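Local atomic coordinates of protein K7 (Vaccinia virus WR, PDB entry 3JRV), a protein that binds the host RNA helicase DDX3 to block IRF3 activation, and binds TRAF6 and IRAK2 to prevent NF-kappa-B activation, as a Bcl-2-like virulence factor. Residues D31-I34 against T35-H39; L125-I128 against T129-M132. All blocks are in the same frame, centred on the assembly; numbering follows the deposited sequence.

Contact 1: residues D31-I34 against T35-H39; sequences DEYI and TWRNH
Arg37 lays its CG over one face of the Tyr33 ring, 4.1 Å from the ring centroid, in a CH-pi contact one helical turn along. Its chain then bends at chi2 and chi3, which carries the guanidinium round to the phenol oxygen: NH1 donates to Tyr33 OH at 2.7 Å, with the oxygen almost exactly in the guanidinium plane although ring and guanidinium are turned 60° apart. The phenol holds the guanidinium at its edge, and NH2 forms salt bridges with Asp61 and Glu110, so a buried positive charge is probably well compensated. Tyr33 CE1 also packs against Trp36 CE3 at 4.2 Å. On another side of the helix, two waters link Asp31 OD1 to Thr35 OG1; water 1 donates to the carboxylate at 2.9 Å, and the bond from water 2 is weak. On the bound peptide, a polar side chain bonds to Asp31 OD1 and a basic one forms a salt bridge with OD2. The i to i+4 backbone bonds of helix 26-42 run through the same residues, including Arg37 N to Tyr33 O at 3.0 Å. Tyr33, Trp36 and Arg37 pack on helix 52-58, whereas Ile34, Arg37 and Asn38 lean on helix 95-114.

Contact 2: residues L125-I128 against T129-M132; sequences LGNI and TDLM
With chi1 of -60° in Asn127 and -76° in Asp130, each CG stands beside its own backbone N, and the two side chains run next to each other in the same direction where the loop enters helix 128-131. Their flat ends are turned 72° apart, and Asp130 OD2 comes within 3.5 Å of Asn127 CB. A water ties this corner together: it accepts from Asn127 N at 2.9 Å and donates to Asp130 OD2 at 3.1 Å, bridging the backbone just ahead of the helix to the carboxylate in its first turn. Asn127 occupies the N-cap position, but its side chain makes no capping bond, and its carbonyl oxygen accepts weak bonds from Asp130 N and Leu131 N. The firmer backbone link is Met132 N to Ile128 O, 2.8 Å long and fairly straight, and it closes the single turn. Beside it, CG1 of Ile128 meets CG of selenomethionine Met132 at 3.9 Å, the two side chains crossing obliquely.

Thr129 OG1 and Ile128 N are each hydrogen-bonded to an acidic side chain of the bound peptide, so the start of this short helix forms part of the peptide-binding surface. Inward, Ile128 packs on Ile27 of helix 26-42. Leu131 rests on Leu98 and Thr101 of helix 95-114, and Met132 touches helices 26-42, 95-114 and 134-148.

How the contacts relate
Contact 1 precedes contact 2 along the chain, and their centres lie about 15 Å apart within the single Bcl-2-like domain. The former occupies the middle of helix 26-42; the latter forms the short helix 128-131 and the loop leading into it, after helix 95-114. They touch directly: Ile34 CG2 packs on Leu125 CD1 at 3.9 Å, and Ile128 CD1 approaches Asp31 N at 3.8 Å. Side chains of both also pack on helix 95-114. Residues of both contacts touch the bound DDX3 peptide, contact 1 through Asp31 and its neighbours and contact 2 through Leu125 to Thr129, so two distant parts of the sequence build one recognition surface.

Contact 1: residues D31-I34 against T35-H39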
loop_
_atom_site.group_PDB
_atom_site.type_symbol
_atom_site.label_atom_id
_atom_site.label_comp_id
_atom_site.label_asym_id
_atom_site.label_seq_id
_atom_site.Cartn_x
_atom_site.Cartn_y
_atom_site.Cartn_z
ATOM N N ASP A 31 -0.799 4.024 4.464
ATOM C CA ASP A 31 -0.943 3.049 5.549
ATOM C C ASP A 31 -2.339 2.417 5.450
ATOM O O ASP A 31 -2.485 1.187 5.454
ATOM C CB ASP A 31 -0.835 3.796 6.882
ATOM C CG ASP A 31 -0.843 2.889 8.086
ATOM O OD1 ASP A 31 -0.748 1.644 7.902
ATOM O OD2 ASP A 31 -0.919 3.429 9.235
ATOM N N GLU A 32 -3.377 3.256 5.372
ATOM C CA GLU A 32 -4.748 2.729 5.336
ATOM C C GLU A 32 -4.979 1.841 4.115
ATOM O O GLU A 32 -5.690 0.826 4.198
ATOM C CB GLU A 32 -5.761 3.894 5.391
ATOM C CG GLU A 32 -7.163 3.556 5.191
ATOM C CD GLU A 32 -7.982 4.829 5.166
ATOM O OE1 GLU A 32 -8.027 5.536 6.221
ATOM O OE2 GLU A 32 -8.493 5.119 4.057
ATOM N N TYR A 33 -4.541 2.317 2.945
ATOM C CA TYR A 33 -4.774 1.644 1.691
ATOM C C TYR A 33 -4.124 0.236 1.756
ATOM O O TYR A 33 -4.731 -0.758 1.281
ATOM C CB TYR A 33 -4.187 2.497 0.552
ATOM C CG TYR A 33 -4.067 1.715 -0.732
ATOM C CD1 TYR A 33 -5.195 1.340 -1.454
ATOM C CD2 TYR A 33 -2.811 1.276 -1.168
ATOM C CE1 TYR A 33 -5.099 0.504 -2.622
ATOM C CE2 TYR A 33 -2.669 0.520 -2.309
ATOM C CZ TYR A 33 -3.812 0.077 -3.019
ATOM O OH TYR A 33 -3.709 -0.690 -4.167
ATOM N N ILE A 34 -2.882 0.146 2.250
ATOM C CA ILE A 34 -2.231 -1.167 2.319
ATOM C C ILE A 34 -3.027 -2.099 3.257
ATOM O O ILE A 34 -3.237 -3.302 2.951
ATOM C CB ILE A 34 -0.755 -1.014 2.790
ATOM C CG1 ILE A 34 0.056 -0.259 1.703
ATOM C CG2 ILE A 34 -0.171 -2.403 3.163
ATOM C CD1 ILE A 34 0.016 -0.911 0.308
ATOM N N THR A 35 -3.543 -1.550 4.351
ATOM C CA THR A 35 -4.443 -2.369 5.198
ATOM C C THR A 35 -5.730 -2.776 4.461
ATOM O O THR A 35 -6.161 -3.935 4.477
ATOM C CB THR A 35 -4.821 -1.602 6.449
ATOM O OG1 THR A 35 -3.644 -1.411 7.236
ATOM C CG2 THR A 35 -5.925 -2.361 7.228
ATOM N N TRP A 36 -6.321 -1.843 3.724
ATOM C CA TRP A 36 -7.551 -2.114 3.010
ATOM C C TRP A 36 -7.387 -3.284 2.010
ATOM O O TRP A 36 -8.307 -4.087 1.844
ATOM C CB TRP A 36 -8.008 -0.823 2.304
ATOM C CG TRP A 36 -9.307 -0.992 1.546
ATOM C CD1 TRP A 36 -10.596 -0.878 2.065
ATOM C CD2 TRP A 36 -9.466 -1.176 0.136
ATOM N NE1 TRP A 36 -11.527 -1.026 1.059
ATOM C CE2 TRP A 36 -10.865 -1.198 -0.136
ATOM C CE3 TRP A 36 -8.557 -1.284 -0.942
ATOM C CZ2 TRP A 36 -11.373 -1.343 -1.440
ATOM C CZ3 TRP A 36 -9.064 -1.442 -2.245
ATOM C CH2 TRP A 36 -10.464 -1.463 -2.482
ATOM N N ARG A 37 -6.248 -3.379 1.309
ATOM C CA ARG A 37 -6.088 -4.468 0.318
ATOM C C ARG A 37 -6.121 -5.849 1.022
ATOM O O ARG A 37 -6.423 -6.841 0.380
ATOM C CB ARG A 37 -4.750 -4.312 -0.447
ATOM C CG ARG A 37 -4.807 -3.053 -1.394
ATOM C CD ARG A 37 -5.848 -3.223 -2.529
ATOM N NE ARG A 37 -5.567 -4.396 -3.373
ATOM C CZ ARG A 37 -4.750 -4.414 -4.436
ATOM N NH1 ARG A 37 -4.038 -3.339 -4.783
ATOM N NH2 ARG A 37 -4.559 -5.557 -5.110
ATOM N N ASN A 38 -5.779 -5.902 2.307
ATOM C CA ASN A 38 -5.953 -7.152 3.119
ATOM C C ASN A 38 -7.400 -7.286 3.592
ATOM O O ASN A 38 -8.053 -8.329 3.418
ATOM C CB ASN A 38 -5.012 -7.093 4.329
ATOM C CG ASN A 38 -5.159 -8.301 5.226
ATOM O OD1 ASN A 38 -5.895 -8.252 6.228
ATOM N ND2 ASN A 38 -4.474 -9.372 4.893
ATOM N N HIS A 39 -7.881 -6.221 4.217
ATOM C CA HIS A 39 -9.204 -6.210 4.857
ATOM C C HIS A 39 -10.331 -6.543 3.897
ATOM O O HIS A 39 -11.277 -7.259 4.264
ATOM C CB HIS A 39 -9.411 -4.821 5.472
ATOM C CG HIS A 39 -10.617 -4.715 6.354
ATOM N ND1 HIS A 39 -11.868 -4.427 5.857
ATOM C CD2 HIS A 39 -10.728 -4.716 7.707
ATOM C CE1 HIS A 39 -12.717 -4.314 6.868
ATOM N NE2 HIS A 39 -12.039 -4.428 8.000
HETATM O O HOH W 1 -0.926 -1.050 6.741
HETATM O O HOH W 2 -3.617 0.862 8.679
#

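Contact 2: residues L125-I128 against T129-M132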
loop_
_atom_site.group_PDB
_atom_site.type_symbol
_atom_site.label_atom_id
_atom_site.label_comp_id
_atom_site.label_asym_id
_atom_site.label_seq_id
_atom_site.Cartn_x
_atom_site.Cartn_y
_atom_site.Cartn_z
ATOM N N LEU A 125 5.934 -5.061 7.879
ATOM C CA LEU A 125 6.424 -4.790 6.505
ATOM C C LEU A 125 7.709 -3.968 6.496
ATOM O O LEU A 125 8.438 -3.992 5.508
ATOM C CB LEU A 125 5.396 -4.023 5.680
ATOM C CG LEU A 125 4.171 -4.804 5.177
ATOM C CD1 LEU A 125 3.235 -3.842 4.448
ATOM C CD2 LEU A 125 4.551 -5.960 4.246
ATOM N N GLY A 126 7.999 -3.309 7.614
ATOM C CA GLY A 126 9.048 -2.282 7.683
ATOM C C GLY A 126 8.437 -0.923 7.978
ATOM O O GLY A 126 7.229 -0.812 8.185
ATOM N N ASN A 127 9.275 0.107 8.036
ATOM C CA ASN A 127 8.857 1.425 8.546
ATOM C C ASN A 127 8.330 2.273 7.413
ATOM O O ASN A 127 9.060 2.532 6.437
ATOM C CB ASN A 127 10.046 2.151 9.182
ATOM C CG ASN A 127 10.662 1.414 10.360
ATOM O OD1 ASN A 127 11.889 1.446 10.538
ATOM N ND2 ASN A 127 9.843 0.835 11.210
ATOM N N ILE A 128 7.046 2.635 7.481
ATOM C CA ILE A 128 6.490 3.518 6.467
ATOM C C ILE A 128 7.261 4.825 6.411
ATOM O O ILE A 128 7.369 5.426 5.340
ATOM C CB ILE A 128 4.995 3.732 6.627
ATOM C CG1 ILE A 128 4.380 4.176 5.289
ATOM C CG2 ILE A 128 4.679 4.683 7.779
ATOM C CD1 ILE A 128 2.864 4.182 5.357
ATOM N N THR A 129 7.770 5.272 7.550
ATOM C CA THR A 129 8.493 6.564 7.562
ATOM C C THR A 129 9.853 6.447 6.846
ATOM O O THR A 129 10.418 7.449 6.366
ATOM C CB THR A 129 8.673 7.149 8.966
ATOM O OG1 THR A 129 9.324 6.204 9.823
ATOM C CG2 THR A 129 7.360 7.528 9.554
ATOM N N ASP A 130 10.370 5.231 6.717
ATOM C CA ASP A 130 11.591 5.023 5.915
ATOM C C ASP A 130 11.277 5.170 4.416
ATOM O O ASP A 130 12.082 5.700 3.640
ATOM C CB ASP A 130 12.224 3.640 6.171
ATOM C CG ASP A 130 12.983 3.543 7.492
ATOM O OD1 ASP A 130 13.294 4.586 8.112
ATOM O OD2 ASP A 130 13.266 2.384 7.910
ATOM N N LEU A 131 10.095 4.718 4.007
ATOM C CA LEU A 131 9.676 4.750 2.616
ATOM C C LEU A 131 9.242 6.157 2.244
ATOM O O LEU A 131 9.647 6.694 1.177
ATOM C CB LEU A 131 8.498 3.787 2.403
ATOM C CG LEU A 131 8.001 3.662 0.956
ATOM C CD1 LEU A 131 9.104 3.190 -0.013
ATOM C CD2 LEU A 131 6.807 2.731 0.859
HETATM N N MSE A 132 8.429 6.760 3.109
HETATM C CA MSE A 132 7.761 8.014 2.755
HETATM C C MSE A 132 8.594 9.177 3.290
HETATM O O MSE A 132 8.159 9.938 4.155
HETATM C CB MSE A 132 6.326 8.050 3.318
HETATM C CG MSE A 132 5.385 6.974 2.693
HETATM SE SE MSE A 132 5.404 6.633 0.724
HETATM C CE MSE A 132 4.953 8.417 0.129
HETATM O O HOH W 3 12.044 -0.346 7.245
#